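Local coordinates for protein phosphorylated carbohydrates phosphatase TM_1254 (PDB 3KBB) that removes phosphate from phosphorylated sugars such as erythrose 4-phosphate, fructose 6-phosphate and mannose 6-phosphate, using a divalent metal ion, at residues Y19-A22 with Y23-V26; K32-E36 with D37-R41; D190-A193 with L194-G198; Q111-A114 with L115-R119; L83-P87 with G88-A92. All coordinates share one frame; numbering follows the deposited sequence.

Contact 1: residues Y19-A22 with Y23-V26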
# COMPACT_ATOMS: atom_id res chain seq x y z
N TYR A 19 -2.36 10.62 6.80
CA TYR A 19 -1.37 10.76 7.86
C TYR A 19 -1.40 12.14 8.50
O TYR A 19 -1.19 12.25 9.71
CB TYR A 19 0.02 10.43 7.34
CG TYR A 19 0.32 8.96 7.52
CD1 TYR A 19 -0.43 7.99 6.85
CD2 TYR A 19 1.34 8.55 8.36
CE1 TYR A 19 -0.18 6.64 7.02
CE2 TYR A 19 1.59 7.19 8.56
CZ TYR A 19 0.84 6.25 7.86
OH TYR A 19 1.10 4.92 8.05
N PHE A 20 -1.64 13.18 7.70
CA PHE A 20 -1.69 14.53 8.25
C PHE A 20 -2.74 14.61 9.35
O PHE A 20 -2.43 15.00 10.48
CB PHE A 20 -1.88 15.62 7.19
CG PHE A 20 -2.02 16.99 7.79
CD1 PHE A 20 -0.90 17.66 8.29
CD2 PHE A 20 -3.28 17.57 7.93
CE1 PHE A 20 -1.03 18.92 8.89
CE2 PHE A 20 -3.42 18.82 8.53
CZ PHE A 20 -2.30 19.49 9.01
N GLU A 21 -3.98 14.22 9.04
CA GLU A 21 -5.04 14.25 10.03
C GLU A 21 -4.74 13.42 11.30
O GLU A 21 -5.00 13.86 12.43
CB GLU A 21 -6.40 13.88 9.41
CG GLU A 21 -7.55 13.92 10.38
CD GLU A 21 -7.70 15.27 11.08
OE1 GLU A 21 -7.23 16.30 10.54
OE2 GLU A 21 -8.33 15.29 12.17
N ALA A 22 -4.16 12.23 11.11
CA ALA A 22 -3.79 11.38 12.25
C ALA A 22 -2.77 12.10 13.16
O ALA A 22 -2.95 12.16 14.39
CB ALA A 22 -3.19 10.05 11.76
N TYR A 23 -1.73 12.66 12.55
CA TYR A 23 -0.68 13.34 13.32
C TYR A 23 -1.17 14.68 13.89
O TYR A 23 -0.78 15.07 15.00
CB TYR A 23 0.58 13.54 12.50
CG TYR A 23 1.35 12.27 12.15
CD1 TYR A 23 0.94 11.02 12.63
CD2 TYR A 23 2.50 12.34 11.38
CE1 TYR A 23 1.67 9.84 12.29
CE2 TYR A 23 3.22 11.20 11.07
CZ TYR A 23 2.81 9.96 11.52
OH TYR A 23 3.56 8.87 11.16
N ARG A 24 -2.05 15.34 13.14
CA ARG A 24 -2.70 16.57 13.63
C ARG A 24 -3.53 16.30 14.88
O ARG A 24 -3.46 17.07 15.86
CB ARG A 24 -3.55 17.21 12.51
CG ARG A 24 -3.98 18.68 12.79
CD ARG A 24 -5.23 19.09 11.99
NE ARG A 24 -6.38 18.29 12.37
CZ ARG A 24 -7.12 18.49 13.46
NH1 ARG A 24 -6.88 19.55 14.26
NH2 ARG A 24 -8.14 17.68 13.71
N ARG A 25 -4.30 15.21 14.89
CA ARG A 25 -5.04 14.79 16.07
C ARG A 25 -4.17 14.44 17.28
O ARG A 25 -4.52 14.74 18.43
CB ARG A 25 -5.94 13.60 15.75
CG ARG A 25 -7.14 13.98 14.92
CD ARG A 25 -8.08 12.77 14.74
NE ARG A 25 -9.10 12.98 13.71
CZ ARG A 25 -10.20 12.25 13.61
NH1 ARG A 25 -10.42 11.25 14.47
NH2 ARG A 25 -11.08 12.50 12.64
N VAL A 26 -3.04 13.77 17.02
CA VAL A 26 -2.09 13.48 18.08
C VAL A 26 -1.64 14.79 18.73
O VAL A 26 -1.76 14.94 19.95
CB VAL A 26 -0.86 12.73 17.57
CG1 VAL A 26 0.19 12.58 18.69
CG2 VAL A 26 -1.28 11.40 17.03
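The carboxylate of Glu21 is held by two arginines of the next helical turn. Arg24 lies alongside and points the same way, its guanidinium plane only 29° from that of the carboxylate, and it grips side-on. Arg24 NE donates to Glu21 OE1 at 2.8 Å, and Arg24 NH2 meets the syn lone pair of Glu21 OE2, also at 2.8 Å. Arg25 comes across, with planes 78° apart, and its NE reaches the anti lone pair of Glu21 OE2 at 2.9 Å. Three salt-bridged N-H groups therefore fix the rotation of the carboxylate. With a leucine in place of Glu21, Arg24 and Arg25 would probably be left to their second partners, Glu28 and Glu81, and freer to turn. On another flank, Tyr19 and Tyr23 run side by side as an offset edge-to-face pair, the edge of Tyr19 toward the face of Tyr23, with centroids 5.6 Å apart. Arg24 crosses the Phe20 ring obliquely, CB above one face toward the rim and CD 3.9 Å from Phe20 CE2. Within the helical cap, Arg25 and Tyr19 OH bond Glu81 and Lys75 of helix 64-82, Tyr23 OH bonds Glu47 of helix 47-57, and Phe20 packs against helix 36-42.

Contact 2: residues K32-E36 with D37-R41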
# COMPACT_ATOMS: atom_id res chain seq x y z
N LYS A 32 -1.25 20.92 21.20
CA LYS A 32 -0.28 21.45 20.27
C LYS A 32 -0.81 21.59 18.83
O LYS A 32 -1.58 20.74 18.37
CB LYS A 32 1.02 20.59 20.20
CG LYS A 32 1.67 20.23 21.54
CD LYS A 32 2.06 21.52 22.33
CE LYS A 32 2.89 21.18 23.59
NZ LYS A 32 3.24 22.43 24.32
N PRO A 33 -0.38 22.67 18.14
CA PRO A 33 -0.72 22.88 16.76
C PRO A 33 0.18 22.01 15.86
O PRO A 33 1.20 21.45 16.32
CB PRO A 33 -0.41 24.38 16.56
CG PRO A 33 0.80 24.61 17.48
CD PRO A 33 0.51 23.74 18.67
N TYR A 34 -0.19 21.92 14.59
CA TYR A 34 0.57 21.13 13.64
C TYR A 34 0.34 21.67 12.24
O TYR A 34 -0.80 21.96 11.87
CB TYR A 34 0.09 19.68 13.72
CG TYR A 34 0.95 18.67 12.98
CD1 TYR A 34 2.33 18.63 13.18
CD2 TYR A 34 0.37 17.74 12.10
CE1 TYR A 34 3.12 17.68 12.51
CE2 TYR A 34 1.15 16.80 11.42
CZ TYR A 34 2.53 16.78 11.64
OH TYR A 34 3.33 15.87 11.02
N THR A 35 1.41 21.83 11.46
CA THR A 35 1.31 22.43 10.12
C THR A 35 1.58 21.39 9.01
O THR A 35 2.30 20.41 9.22
CB THR A 35 2.28 23.61 9.94
OG1 THR A 35 3.63 23.14 9.95
CG2 THR A 35 2.07 24.67 11.01
N GLU A 36 1.01 21.63 7.83
CA GLU A 36 1.33 20.78 6.66
C GLU A 36 2.79 20.92 6.22
O GLU A 36 3.39 19.96 5.79
CB GLU A 36 0.37 21.04 5.49
CG GLU A 36 -1.06 20.68 5.85
CD GLU A 36 -1.82 19.95 4.75
OE1 GLU A 36 -1.42 20.05 3.57
OE2 GLU A 36 -2.83 19.29 5.07
N ASP A 37 3.36 22.12 6.36
CA ASP A 37 4.77 22.34 6.09
C ASP A 37 5.68 21.44 6.91
O ASP A 37 6.59 20.82 6.36
CB ASP A 37 5.15 23.81 6.28
CG ASP A 37 4.75 24.68 5.08
OD1 ASP A 37 4.11 24.18 4.13
OD2 ASP A 37 5.09 25.88 5.10
N LEU A 38 5.42 21.31 8.22
CA LEU A 38 6.21 20.37 9.03
C LEU A 38 5.91 18.95 8.61
O LEU A 38 6.80 18.11 8.50
CB LEU A 38 5.94 20.52 10.54
CG LEU A 38 6.60 19.50 11.50
CD1 LEU A 38 8.12 19.45 11.34
CD2 LEU A 38 6.27 19.82 12.94
N HIS A 39 4.63 18.68 8.37
CA HIS A 39 4.19 17.34 8.14
C HIS A 39 4.80 16.76 6.87
O HIS A 39 5.24 15.62 6.88
CB HIS A 39 2.68 17.28 8.01
CG HIS A 39 2.19 15.90 7.75
ND1 HIS A 39 2.21 14.90 8.71
CD2 HIS A 39 1.68 15.33 6.62
CE1 HIS A 39 1.74 13.78 8.18
NE2 HIS A 39 1.41 14.02 6.92
N ARG A 40 4.83 17.58 5.81
CA ARG A 40 5.44 17.24 4.51
C ARG A 40 6.90 16.79 4.69
O ARG A 40 7.39 15.88 4.01
CB ARG A 40 5.39 18.47 3.62
CG ARG A 40 6.02 18.35 2.22
CD ARG A 40 5.44 19.44 1.29
NE ARG A 40 3.96 19.41 1.25
CZ ARG A 40 3.15 20.32 1.79
NH1 ARG A 40 3.65 21.38 2.44
NH2 ARG A 40 1.83 20.18 1.70
N ARG A 41 7.58 17.44 5.63
CA ARG A 41 8.97 17.09 5.90
C ARG A 41 9.08 15.84 6.75
O ARG A 41 9.92 14.96 6.48
CB ARG A 41 9.72 18.27 6.49
CG ARG A 41 9.72 19.49 5.57
CD ARG A 41 10.16 19.10 4.15
NE ARG A 41 10.33 20.28 3.33
CZ ARG A 41 10.93 20.28 2.15
NH1 ARG A 41 11.43 19.15 1.64
NH2 ARG A 41 11.04 21.42 1.48
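Between Thr35 and His39 the backbone passes from an extended loop into a helix, whose first turn is closed by His39 N donating to Thr35 O at 3.0 Å and by Arg40 N bonding Glu36 O. The side chain of Thr35 completes that start: its OG1 accepts from Leu38 N at 3.1 Å, an N-H that lies too early in the helix to find a carbonyl one full turn back. The hydroxyl gets there because chi1 of 68° places OG1 between the backbone N and the carbonyl carbon. Tyr34, just before the N-cap residue, reaches over to the same turn. Its OH and His39 ND1 share a hydrogen bond of 2.7 Å in the plane of the imidazole, and the rings meet rim to rim with planes 80° apart. Leu38 crosses the tyrosine at about a right angle, its CD2 lying 3.8 Å from Tyr34 CE1. On the solvent side, Arg40 folds back at chi3 so that its NH1 pairs with Asp37 OD1 at 3.3 Å. A long ion pair of 3.8 Å joins Arg40 NH2 to Glu36 OE1. Phe20 of helix 19-29 receives both rings, meeting His39 edge-to-face and Tyr34 with nearly parallel planes. The arrangement is a threonine N-cap, backed by an aromatic cluster, opening a short surface helix of the helical cap domain.

Contact 3: residues D190-A193 with L194-G198. With SO4 (sulfate ion), chain B.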
# COMPACT_ATOMS: atom_id res chain seq x y z
N ASP A 190 2.95 12.20 -11.51
CA ASP A 190 3.82 11.27 -10.82
C ASP A 190 3.93 10.01 -11.69
O ASP A 190 3.11 9.77 -12.62
CB ASP A 190 3.28 10.92 -9.41
CG ASP A 190 1.88 10.32 -9.45
OD1 ASP A 190 1.06 10.76 -10.30
OD2 ASP A 190 1.60 9.40 -8.62
N GLY A 191 4.97 9.25 -11.40
CA GLY A 191 5.11 7.89 -11.92
C GLY A 191 6.35 7.62 -12.74
O GLY A 191 6.62 6.47 -13.10
N LYS A 192 7.12 8.67 -13.04
CA LYS A 192 8.36 8.46 -13.78
C LYS A 192 9.29 7.42 -13.15
O LYS A 192 9.88 6.58 -13.85
CB LYS A 192 9.10 9.80 -14.01
CG LYS A 192 10.37 9.62 -14.86
CD LYS A 192 10.87 10.95 -15.39
CE LYS A 192 12.08 10.73 -16.26
NZ LYS A 192 12.85 12.00 -16.39
N ALA A 193 9.39 7.46 -11.83
CA ALA A 193 10.24 6.50 -11.09
C ALA A 193 9.76 5.04 -11.25
O ALA A 193 10.58 4.10 -11.30
CB ALA A 193 10.28 6.87 -9.63
N LEU A 194 8.45 4.86 -11.33
CA LEU A 194 7.88 3.53 -11.55
C LEU A 194 8.24 3.03 -12.95
O LEU A 194 8.62 1.89 -13.14
CB LEU A 194 6.36 3.54 -11.41
CG LEU A 194 5.81 4.08 -10.07
CD1 LEU A 194 4.29 3.86 -10.09
CD2 LEU A 194 6.47 3.42 -8.82
N LEU A 195 8.18 3.91 -13.94
CA LEU A 195 8.55 3.51 -15.30
C LEU A 195 10.04 3.19 -15.35
O LEU A 195 10.47 2.20 -15.98
CB LEU A 195 8.19 4.66 -16.27
CG LEU A 195 6.69 4.88 -16.56
CD1 LEU A 195 6.54 6.04 -17.55
CD2 LEU A 195 6.05 3.64 -17.11
N GLU A 196 10.85 4.02 -14.70
CA GLU A 196 12.29 3.75 -14.71
C GLU A 196 12.63 2.43 -14.05
O GLU A 196 13.56 1.76 -14.47
CB GLU A 196 13.08 4.90 -14.10
CG GLU A 196 12.84 6.31 -14.76
CD GLU A 196 12.64 6.35 -16.31
OE1 GLU A 196 13.60 6.08 -17.08
OE2 GLU A 196 11.52 6.73 -16.75
N ALA A 197 11.85 2.03 -13.03
CA ALA A 197 12.05 0.73 -12.38
C ALA A 197 11.56 -0.47 -13.20
O ALA A 197 11.81 -1.63 -12.81
CB ALA A 197 11.40 0.73 -10.97
N GLY A 198 10.83 -0.21 -14.29
CA GLY A 198 10.40 -1.30 -15.16
C GLY A 198 8.91 -1.45 -15.36
O GLY A 198 8.47 -2.36 -16.09
S SO4 B . 7.99 10.53 -9.57
O1 SO4 B . 6.57 10.27 -9.32
O2 SO4 B . 8.09 11.74 -10.39
O3 SO4 B . 8.76 10.68 -8.34
O4 SO4 B . 8.62 9.43 -10.26
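Glu196 curls back over the carbonyl of Lys192, one turn earlier in the short helix 192-196. Its CB lies 3.6 Å from Lys192 O, and CG comes closer still, 3.1 Å from that same oxygen. The chain then bends at chi2 (-37°), which turns CD back beside the Lys192 carbonyl, 3.7 Å from Lys192 O. At the tip, Glu196 OE2 lies 3.3 Å from Lys192 O, an acceptor facing an acceptor, with Lys192 CG beside it. The charged ends of the two side chains do not meet, so the attraction between them is probably modest at this exposed site. The helix is the connection of a beta-alpha-beta unit between strands 181-184 and 201-203 of the parallel sheet. Both its ends are marked by glycine: Gly191 takes the N-cap position, and Gly198, with positive phi (121°), closes a Schellman motif in which its N donates to Leu195 O at 3.0 Å. At the N-terminal end sits a sulfate, probably from the crystallisation liquor. Gly191 N donates to its O1 at 2.8 Å and Ala193 N to its O4 at 2.6 Å, so the anion occupies the place where the N-H groups of the first turn, and probably the helix dipole, favour negative charge. Leu194 and Leu195 both reach Leu202 of strand 201-203, while Ala197 touches Val170 and Glu171 on helix 167-175.

Contact 4: residues Q111-A114 with L115-R119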
# COMPACT_ATOMS: atom_id res chain seq x y z
N GLN A 111 0.71 -8.69 8.59
CA GLN A 111 -0.56 -9.36 8.42
C GLN A 111 -1.73 -8.82 9.24
O GLN A 111 -2.82 -8.54 8.69
CB GLN A 111 -0.41 -10.87 8.65
CG GLN A 111 -1.77 -11.53 8.37
CD GLN A 111 -1.73 -13.06 8.52
OE1 GLN A 111 -2.71 -13.73 8.17
NE2 GLN A 111 -0.62 -13.60 9.02
N ARG A 112 -1.56 -8.74 10.56
CA ARG A 112 -2.72 -8.42 11.40
C ARG A 112 -3.27 -7.02 11.10
O ARG A 112 -4.47 -6.82 10.87
CB ARG A 112 -2.37 -8.57 12.89
CG ARG A 112 -3.54 -8.43 13.77
CD ARG A 112 -3.26 -9.15 15.06
NE ARG A 112 -2.16 -8.53 15.79
CZ ARG A 112 -2.30 -7.47 16.58
NH1 ARG A 112 -3.50 -6.90 16.71
NH2 ARG A 112 -1.25 -6.98 17.23
N GLU A 113 -2.35 -6.07 10.99
CA GLU A 113 -2.69 -4.69 10.64
C GLU A 113 -3.37 -4.59 9.26
O GLU A 113 -4.35 -3.88 9.10
CB GLU A 113 -1.41 -3.86 10.65
CG GLU A 113 -1.67 -2.36 10.67
CD GLU A 113 -0.45 -1.53 10.28
OE1 GLU A 113 0.71 -1.98 10.44
OE2 GLU A 113 -0.67 -0.39 9.81
N ALA A 114 -2.80 -5.28 8.25
CA ALA A 114 -3.33 -5.23 6.90
C ALA A 114 -4.73 -5.82 6.82
O ALA A 114 -5.62 -5.24 6.23
CB ALA A 114 -2.40 -5.97 5.91
N LEU A 115 -4.93 -6.98 7.46
CA LEU A 115 -6.25 -7.62 7.44
C LEU A 115 -7.34 -6.76 8.05
O LEU A 115 -8.48 -6.79 7.56
CB LEU A 115 -6.20 -9.02 8.09
CG LEU A 115 -5.44 -10.08 7.28
CD1 LEU A 115 -5.24 -11.41 8.10
CD2 LEU A 115 -6.13 -10.40 5.96
N GLU A 116 -7.03 -6.01 9.10
CA GLU A 116 -7.98 -5.10 9.76
C GLU A 116 -8.54 -4.11 8.72
O GLU A 116 -9.75 -3.88 8.58
CB GLU A 116 -7.26 -4.32 10.87
CG GLU A 116 -6.84 -5.11 12.10
CD GLU A 116 -6.13 -4.26 13.16
OE1 GLU A 116 -6.25 -3.02 13.13
OE2 GLU A 116 -5.43 -4.85 14.03
N ARG A 117 -7.61 -3.50 7.98
CA ARG A 117 -7.97 -2.51 6.93
C ARG A 117 -8.83 -3.14 5.85
O ARG A 117 -9.88 -2.61 5.49
CB ARG A 117 -6.72 -1.93 6.27
CG ARG A 117 -5.99 -0.88 7.08
CD ARG A 117 -4.87 -0.26 6.25
NE ARG A 117 -3.74 0.08 7.10
CZ ARG A 117 -2.49 0.24 6.68
NH1 ARG A 117 -2.18 0.08 5.39
NH2 ARG A 117 -1.56 0.54 7.57
N LEU A 118 -8.38 -4.27 5.33
CA LEU A 118 -9.10 -4.92 4.25
C LEU A 118 -10.48 -5.34 4.71
O LEU A 118 -11.45 -5.29 3.95
CB LEU A 118 -8.34 -6.16 3.78
CG LEU A 118 -7.05 -5.91 3.00
CD1 LEU A 118 -6.34 -7.25 2.85
CD2 LEU A 118 -7.38 -5.29 1.64
N ARG A 119 -10.58 -5.83 5.95
CA ARG A 119 -11.88 -6.27 6.48
C ARG A 119 -12.86 -5.11 6.61
O ARG A 119 -14.03 -5.24 6.22
CB ARG A 119 -11.73 -7.01 7.82
CG ARG A 119 -12.99 -7.83 8.20
CD ARG A 119 -12.72 -8.72 9.45
NE ARG A 119 -13.74 -9.76 9.66
CZ ARG A 119 -13.77 -10.94 9.02
NH1 ARG A 119 -12.84 -11.23 8.11
NH2 ARG A 119 -14.73 -11.81 9.27
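Leu115 CD1 packs against both the aliphatic chain and the amide oxygen of Gln111, which runs fully extended with CG anti to the backbone N (chi1 -176°). Leu115 takes the other common helical setting, CG beside the backbone N, and this brings its CD1 to 3.5 Å from Gln111 CG and 3.4 Å from Gln111 OE1. Arg112 and Glu116 lie side by side on the next flank. The arginine is bent at chi3 and the glutamate extended, yet the pair stays long, with Arg112 NH1 3.9 Å from Glu116 OE2. The oxygen is well out of the guanidinium plane, and no N-H points at it. Glu113 and Arg117 also lie side by side, pointing the same way, with flat groups turned 77° against each other. Here Glu113 OE2 and Arg117 NH2 are 2.6 Å apart, but the N-H is directed poorly, at 115°, and the bond is weak. Glu116 and Arg117 each adopt a second conformation, which makes the details of both ion pairs provisional. Helix 111-120 connects strands 102-106 and 129-131 in a beta-alpha-beta unit, Leu115 and Leu118 packing on Met130 of the latter; Glu116 has another partner in Lys76. Backbone bonds such as Leu115 N to Gln111 O, at 2.9 Å, hold the helix, although Arg117 N to Glu113 O is weak, while the two ion pairs along this turn add attraction with little direction.

Contact 5: residues L83-P87 with G88-A92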
# COMPACT_ATOMS: atom_id res chain seq x y z
N LEU A 83 -10.83 6.15 5.72
CA LEU A 83 -10.19 5.30 4.71
C LEU A 83 -11.28 4.63 3.89
O LEU A 83 -12.15 3.99 4.44
CB LEU A 83 -9.25 4.28 5.33
CG LEU A 83 -8.35 3.47 4.37
CD1 LEU A 83 -7.45 4.39 3.52
CD2 LEU A 83 -7.51 2.49 5.13
N LYS A 84 -11.22 4.82 2.58
CA LYS A 84 -12.19 4.24 1.67
C LYS A 84 -11.41 3.54 0.56
O LYS A 84 -10.26 3.88 0.28
CB LYS A 84 -13.07 5.33 1.07
CG LYS A 84 -13.81 6.19 2.09
CD LYS A 84 -14.85 5.39 2.86
CE LYS A 84 -15.35 6.16 4.07
NZ LYS A 84 -15.82 5.21 5.12
N GLU A 85 -12.05 2.60 -0.10
CA GLU A 85 -11.46 1.96 -1.25
C GLU A 85 -11.26 3.00 -2.37
O GLU A 85 -12.02 3.99 -2.45
CB GLU A 85 -12.38 0.84 -1.74
CG GLU A 85 -13.70 1.35 -2.29
CD GLU A 85 -14.79 0.30 -2.24
OE1 GLU A 85 -15.35 0.09 -1.16
OE2 GLU A 85 -15.12 -0.30 -3.28
N ASN A 86 -10.25 2.80 -3.21
CA ASN A 86 -10.07 3.67 -4.38
C ASN A 86 -11.17 3.39 -5.42
O ASN A 86 -11.60 2.23 -5.59
CB ASN A 86 -8.71 3.48 -5.01
CG ASN A 86 -7.63 4.15 -4.22
OD1 ASN A 86 -7.90 5.13 -3.51
ND2 ASN A 86 -6.38 3.68 -4.35
N PRO A 87 -11.59 4.44 -6.15
CA PRO A 87 -12.63 4.21 -7.16
C PRO A 87 -12.21 3.20 -8.22
O PRO A 87 -11.07 3.25 -8.72
CB PRO A 87 -12.83 5.61 -7.80
CG PRO A 87 -11.60 6.43 -7.40
CD PRO A 87 -11.18 5.87 -6.07
N GLY A 88 -13.13 2.31 -8.58
CA GLY A 88 -12.94 1.33 -9.67
C GLY A 88 -12.19 0.08 -9.25
O GLY A 88 -12.16 -0.91 -10.01
N VAL A 89 -11.59 0.09 -8.06
CA VAL A 89 -10.79 -1.08 -7.68
C VAL A 89 -11.67 -2.33 -7.38
O VAL A 89 -11.34 -3.45 -7.79
CB VAL A 89 -9.84 -0.71 -6.51
CG1 VAL A 89 -9.21 -1.95 -5.93
CG2 VAL A 89 -8.80 0.25 -7.03
N ARG A 90 -12.79 -2.13 -6.70
CA ARG A 90 -13.69 -3.26 -6.47
C ARG A 90 -14.12 -3.92 -7.79
O ARG A 90 -14.10 -5.15 -7.90
CB ARG A 90 -14.87 -2.85 -5.60
CG ARG A 90 -15.75 -4.00 -5.16
CD ARG A 90 -16.89 -3.50 -4.28
NE ARG A 90 -16.38 -2.85 -3.07
CZ ARG A 90 -16.10 -3.51 -1.95
NH1 ARG A 90 -16.26 -4.83 -1.87
NH2 ARG A 90 -15.63 -2.85 -0.91
N GLU A 91 -14.44 -3.11 -8.81
CA GLU A 91 -14.92 -3.61 -10.11
C GLU A 91 -13.81 -4.42 -10.78
O GLU A 91 -14.05 -5.40 -11.50
CB GLU A 91 -15.35 -2.43 -11.01
CG GLU A 91 -16.67 -2.66 -11.76
CD GLU A 91 -17.10 -1.50 -12.70
OE1 GLU A 91 -16.93 -0.31 -12.33
OE2 GLU A 91 -17.64 -1.81 -13.81
N ALA A 92 -12.57 -3.97 -10.58
CA ALA A 92 -11.42 -4.64 -11.12
C ALA A 92 -11.22 -5.99 -10.44
O ALA A 92 -10.97 -6.97 -11.13
CB ALA A 92 -10.18 -3.78 -10.93
O HOH W 1 -13.80 0.35 -5.64
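Glu85 and Arg90 face each other across the start of helix 89-98, their side chains crossing at about a right angle. Arg90 grips side-on with two nitrogens: NE donates to Glu85 OE2 at 2.9 Å, and NH2 to Glu85 OE1 at 3.0 Å. The second bond is almost straight at 175° and lies in the guanidinium plane, yet it meets OE1 from above the carboxylate, the two planes being 48° apart. Arg90 reaches the glutamate through a bend at chi3. A water fills the angle behind the ion pair, donating to Glu85 OE2 at 2.8 Å and to Asn86 O at 2.9 Å, and accepting from Arg90 N. Asn86 O also takes Val89 N at 3.3 Å, closing a type II beta turn with Pro87 and Gly88 at its corners, while Asn86 CB packs against Val89 CG2. Gly88 is also the N-cap residue; at its positive phi a CB would clash with Pro87 O. Further out, the guanidinium is fixed by Leu121 O through NH2, and by Asp122 O and Tyr126 OH through NH1. With an alanine in place of Arg90, Glu85 would probably lose its counter-charge and those two carbonyls would lose a donor. Asn86 ND2 bonds Val11 O and Asp14 OD1, tying this loop to the chain that leaves strand 3-7. Loop 83-87 and that chain probably form the hinge between core and helical cap, as in HAD phosphatases related to beta-phosphoglucomutase, and here the loop runs straight into a glycine-capped helix of the core.

Contacts 1 and 2 belong to the helical cap and touch each other, helices 19-29 and 36-42 packing together. Contact 1 is partly buried and joins a bridged carboxylate to aromatic packing, whereas contact 2 lies at the surface and centres on a helix start. Contacts 3 and 4 sit on opposite sides of the chain's centre, each within a beta-alpha-beta unit of the core: contact 3 lies at the surface and is dominated by backbone groups, contact 4 is partly buried with loosely directed ion pairs. Contact 5, between cap and core and partly buried like 1 and 4, touches contact 4 through Leu83 and Arg117, and its side-on arginine grip recalls that of contact 1.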